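Local coordinates for protein phosphatidylinositol-specific phospholipase C1 (Streptomyces antibioticus, PDB 3H4X) that is a bacterial member of the calcium-dependent phosphoinositide phospholipase C family and folds as a TIM barrel, at residues I295-L306 with A322-T333. Sequence-based numbering, arbitrary orientation.
Sequences IDGTHPTEAEAL and ADWYPLPSVLKT. With EOH (ethanol), chain R.
Trp324 donates its indole N-H to the backbone oxygen of Asp296, with NE1 3.1 Å from O. The bond lies in the carbonyl plane, on a lone pair, and close to the plane of the indole. The bond helps fix the rotation of the ring. One residue on, Gly297 O takes the amide of Asp323 at 2.9 Å (O to N). The loop before helix 302-314 is thus tied to the end of strand 319-322. Asp296 shapes that loop from within: its OD2 accepts from the amides of Thr298 and His299, an Asx turn extended to an Asx motif. A third cross-link is Ser329 OG to Glu302 OE2, 2.8 Å long, reaching the carboxylate from above its plane. Glu302 reaches Ser329 with CG anti to the backbone N (chi1 178°) and the chain extended beyond it.

The apolar part centres on the indole. Ala305 CB sits over the six-membered ring, 4.0 Å from its centroid, a CH-pi contact. Pro300 lies on the same face, its CG 3.3 Å from Trp324 NE1. Ala322 CB backs the opposite face. Farther along, Ala305 CB meets Leu327 CD1 and both methyls of Val330, while Leu306 CD2 reaches Thr333 OG1. At the outer end His299 CE1 packs on Pro326 CG at 3.4 Å, and Thr298 CG2 touches Tyr325 CE2. Thr298 O, buried against Pro326 CD, has no polar partner in the model. An ethanol molecule donates a hydrogen bond to Tyr325 O.

The contact joins the regions that follow strands 282-286 and 319-322, neighbours in the barrel. The chemistry is mixed. Two backbone carbonyls, met by the indole N-H and the Asp323 amide, probably set the position of the loop. Trp324 joins it to helix 302-314; Val330 and Ser329 join that helix to helix 328-331. Burial of Thr298 O is probably paid for by this packing and the bonds nearby.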
# COMPACT_ATOMS: atom_id res chain seq x y z
N ILE A 295 0.17 -17.67 -15.18
CA ILE A 295 1.56 -17.49 -15.58
C ILE A 295 2.41 -17.48 -14.32
O ILE A 295 1.88 -17.48 -13.21
CB ILE A 295 1.76 -16.19 -16.37
CG1 ILE A 295 1.36 -14.97 -15.53
CG2 ILE A 295 0.95 -16.23 -17.67
CD1 ILE A 295 1.57 -13.65 -16.23
N ASP A 296 3.73 -17.50 -14.47
CA ASP A 296 4.60 -17.59 -13.30
C ASP A 296 4.53 -16.31 -12.46
O ASP A 296 4.44 -15.21 -12.99
CB ASP A 296 6.04 -17.88 -13.69
CG ASP A 296 6.85 -18.43 -12.54
OD1 ASP A 296 6.70 -19.64 -12.24
OD2 ASP A 296 7.62 -17.67 -11.94
N GLY A 297 4.56 -16.48 -11.14
CA GLY A 297 4.48 -15.36 -10.22
C GLY A 297 5.78 -14.59 -10.07
O GLY A 297 5.80 -13.48 -9.55
N THR A 298 6.88 -15.18 -10.54
CA THR A 298 8.20 -14.58 -10.39
C THR A 298 8.88 -14.39 -11.74
O THR A 298 9.34 -13.30 -12.06
CB THR A 298 9.09 -15.43 -9.47
OG1 THR A 298 8.43 -15.64 -8.22
CG2 THR A 298 10.43 -14.75 -9.24
N HIS A 299 8.94 -15.47 -12.52
CA HIS A 299 9.68 -15.48 -13.78
C HIS A 299 8.82 -15.77 -15.01
O HIS A 299 9.13 -16.66 -15.78
CB HIS A 299 10.79 -16.54 -13.74
CG HIS A 299 11.86 -16.28 -12.72
ND1 HIS A 299 12.94 -15.47 -12.97
CD2 HIS A 299 12.02 -16.75 -11.46
CE1 HIS A 299 13.72 -15.43 -11.90
NE2 HIS A 299 13.18 -16.21 -10.97
N PRO A 300 7.72 -15.01 -15.20
CA PRO A 300 6.99 -15.21 -16.44
C PRO A 300 7.79 -14.55 -17.56
O PRO A 300 8.78 -13.88 -17.28
CB PRO A 300 5.70 -14.44 -16.21
CG PRO A 300 6.12 -13.31 -15.33
CD PRO A 300 7.18 -13.89 -14.41
N THR A 301 7.37 -14.72 -18.81
CA THR A 301 7.99 -13.96 -19.88
C THR A 301 7.49 -12.52 -19.81
O THR A 301 6.41 -12.26 -19.27
CB THR A 301 7.67 -14.55 -21.28
OG1 THR A 301 6.29 -14.30 -21.60
CG2 THR A 301 7.95 -16.05 -21.32
N GLU A 302 8.28 -11.60 -20.33
CA GLU A 302 7.90 -10.20 -20.37
C GLU A 302 6.55 -10.02 -21.07
O GLU A 302 5.69 -9.26 -20.62
CB GLU A 302 8.97 -9.36 -21.06
CG GLU A 302 8.64 -7.89 -21.18
CD GLU A 302 9.74 -7.10 -21.87
OE1 GLU A 302 10.45 -7.68 -22.72
OE2 GLU A 302 9.88 -5.90 -21.56
N ALA A 303 6.38 -10.73 -22.18
CA ALA A 303 5.15 -10.64 -22.96
C ALA A 303 3.94 -11.11 -22.16
O ALA A 303 2.88 -10.48 -22.20
CB ALA A 303 5.28 -11.43 -24.26
N GLU A 304 4.10 -12.21 -21.45
CA GLU A 304 3.04 -12.74 -20.60
C GLU A 304 2.63 -11.72 -19.53
O GLU A 304 1.44 -11.48 -19.30
CB GLU A 304 3.49 -14.04 -19.93
CG GLU A 304 3.51 -15.25 -20.84
CD GLU A 304 4.11 -16.47 -20.18
OE1 GLU A 304 4.79 -16.31 -19.14
OE2 GLU A 304 3.90 -17.59 -20.69
N ALA A 305 3.63 -11.11 -18.89
CA ALA A 305 3.37 -10.18 -17.80
C ALA A 305 2.70 -8.91 -18.30
O ALA A 305 1.74 -8.42 -17.69
CB ALA A 305 4.67 -9.86 -17.07
N LEU A 306 3.19 -8.39 -19.41
CA LEU A 306 2.61 -7.18 -19.99
C LEU A 306 1.16 -7.40 -20.39
O LEU A 306 0.30 -6.55 -20.15
CB LEU A 306 3.43 -6.71 -21.19
CG LEU A 306 4.77 -6.05 -20.87
CD1 LEU A 306 5.55 -5.77 -22.14
CD2 LEU A 306 4.55 -4.77 -20.07
N ALA A 322 2.46 -8.87 -8.10
CA ALA A 322 2.98 -10.23 -8.13
C ALA A 322 4.42 -10.16 -7.62
O ALA A 322 4.76 -9.25 -6.86
CB ALA A 322 2.92 -10.81 -9.55
N ASP A 323 5.26 -11.11 -8.02
CA ASP A 323 6.64 -11.16 -7.55
C ASP A 323 7.64 -10.95 -8.69
O ASP A 323 8.72 -11.55 -8.69
CB ASP A 323 6.94 -12.51 -6.89
CG ASP A 323 6.17 -12.73 -5.61
OD1 ASP A 323 5.53 -11.78 -5.12
OD2 ASP A 323 6.20 -13.86 -5.08
N TRP A 324 7.30 -10.09 -9.64
CA TRP A 324 8.07 -9.98 -10.88
C TRP A 324 9.33 -9.12 -10.79
O TRP A 324 9.60 -8.31 -11.67
CB TRP A 324 7.18 -9.48 -12.02
CG TRP A 324 6.00 -10.37 -12.32
CD1 TRP A 324 5.95 -11.72 -12.17
CD2 TRP A 324 4.73 -9.97 -12.83
NE1 TRP A 324 4.71 -12.19 -12.56
CE2 TRP A 324 3.95 -11.13 -12.97
CE3 TRP A 324 4.17 -8.73 -13.19
CZ2 TRP A 324 2.63 -11.10 -13.44
CZ3 TRP A 324 2.87 -8.71 -13.66
CH2 TRP A 324 2.12 -9.88 -13.78
N TYR A 325 10.10 -9.30 -9.72
CA TYR A 325 11.33 -8.53 -9.57
C TYR A 325 12.35 -8.74 -10.72
O TYR A 325 13.14 -7.84 -10.99
CB TYR A 325 11.97 -8.76 -8.19
CG TYR A 325 12.45 -10.17 -7.95
CD1 TYR A 325 13.74 -10.56 -8.31
CD2 TYR A 325 11.63 -11.12 -7.35
CE1 TYR A 325 14.19 -11.85 -8.08
CE2 TYR A 325 12.07 -12.41 -7.13
CZ TYR A 325 13.35 -12.77 -7.49
OH TYR A 325 13.80 -14.05 -7.28
N PRO A 326 12.32 -9.90 -11.39
CA PRO A 326 13.25 -10.08 -12.52
C PRO A 326 12.88 -9.24 -13.74
O PRO A 326 13.63 -9.21 -14.72
CB PRO A 326 13.12 -11.57 -12.85
CG PRO A 326 12.60 -12.20 -11.62
CD PRO A 326 11.67 -11.17 -11.03
N LEU A 327 11.73 -8.56 -13.69
CA LEU A 327 11.24 -7.83 -14.86
C LEU A 327 10.99 -6.35 -14.57
O LEU A 327 9.85 -5.89 -14.62
CB LEU A 327 9.95 -8.47 -15.37
CG LEU A 327 10.00 -9.95 -15.75
CD1 LEU A 327 8.59 -10.48 -15.99
CD2 LEU A 327 10.87 -10.17 -16.98
N PRO A 328 12.06 -5.59 -14.29
CA PRO A 328 11.88 -4.17 -13.98
C PRO A 328 11.18 -3.38 -15.09
O PRO A 328 10.49 -2.41 -14.81
CB PRO A 328 13.32 -3.66 -13.77
CG PRO A 328 14.20 -4.71 -14.38
CD PRO A 328 13.47 -6.00 -14.23
N SER A 329 11.35 -3.81 -16.34
CA SER A 329 10.68 -3.14 -17.45
C SER A 329 9.17 -3.24 -17.28
O SER A 329 8.44 -2.28 -17.54
CB SER A 329 11.11 -3.76 -18.78
OG SER A 329 10.53 -5.04 -18.96
N VAL A 330 8.70 -4.40 -16.83
CA VAL A 330 7.28 -4.60 -16.56
C VAL A 330 6.86 -3.81 -15.32
O VAL A 330 5.81 -3.18 -15.30
CB VAL A 330 6.94 -6.09 -16.37
CG1 VAL A 330 5.49 -6.26 -15.94
CG2 VAL A 330 7.21 -6.86 -17.66
N LEU A 331 7.70 -3.82 -14.29
CA LEU A 331 7.38 -3.12 -13.05
C LEU A 331 7.15 -1.63 -13.25
O LEU A 331 6.38 -1.01 -12.51
CB LEU A 331 8.48 -3.33 -12.00
CG LEU A 331 8.67 -4.78 -11.57
CD1 LEU A 331 9.76 -4.87 -10.52
CD2 LEU A 331 7.38 -5.38 -11.07
N LYS A 332 7.80 -1.05 -14.26
CA LYS A 332 7.68 0.39 -14.51
C LYS A 332 6.46 0.75 -15.34
O LYS A 332 6.19 1.93 -15.57
CB LYS A 332 8.93 0.91 -15.23
CG LYS A 332 10.22 0.78 -14.45
CD LYS A 332 11.40 1.25 -15.28
CE LYS A 332 12.69 1.11 -14.50
NZ LYS A 332 12.88 -0.28 -14.05
N THR A 333 5.73 -0.26 -15.80
CA THR A 333 4.60 -0.05 -16.70
C THR A 333 3.48 0.78 -16.05
O THR A 333 3.04 0.48 -14.94
CB THR A 333 4.01 -1.39 -17.18
OG1 THR A 333 5.02 -2.14 -17.87
CG2 THR A 333 2.83 -1.16 -18.12
C1 EOH R . 16.77 -9.37 -10.30
C2 EOH R . 16.46 -10.51 -11.26
O EOH R . 15.84 -8.32 -10.41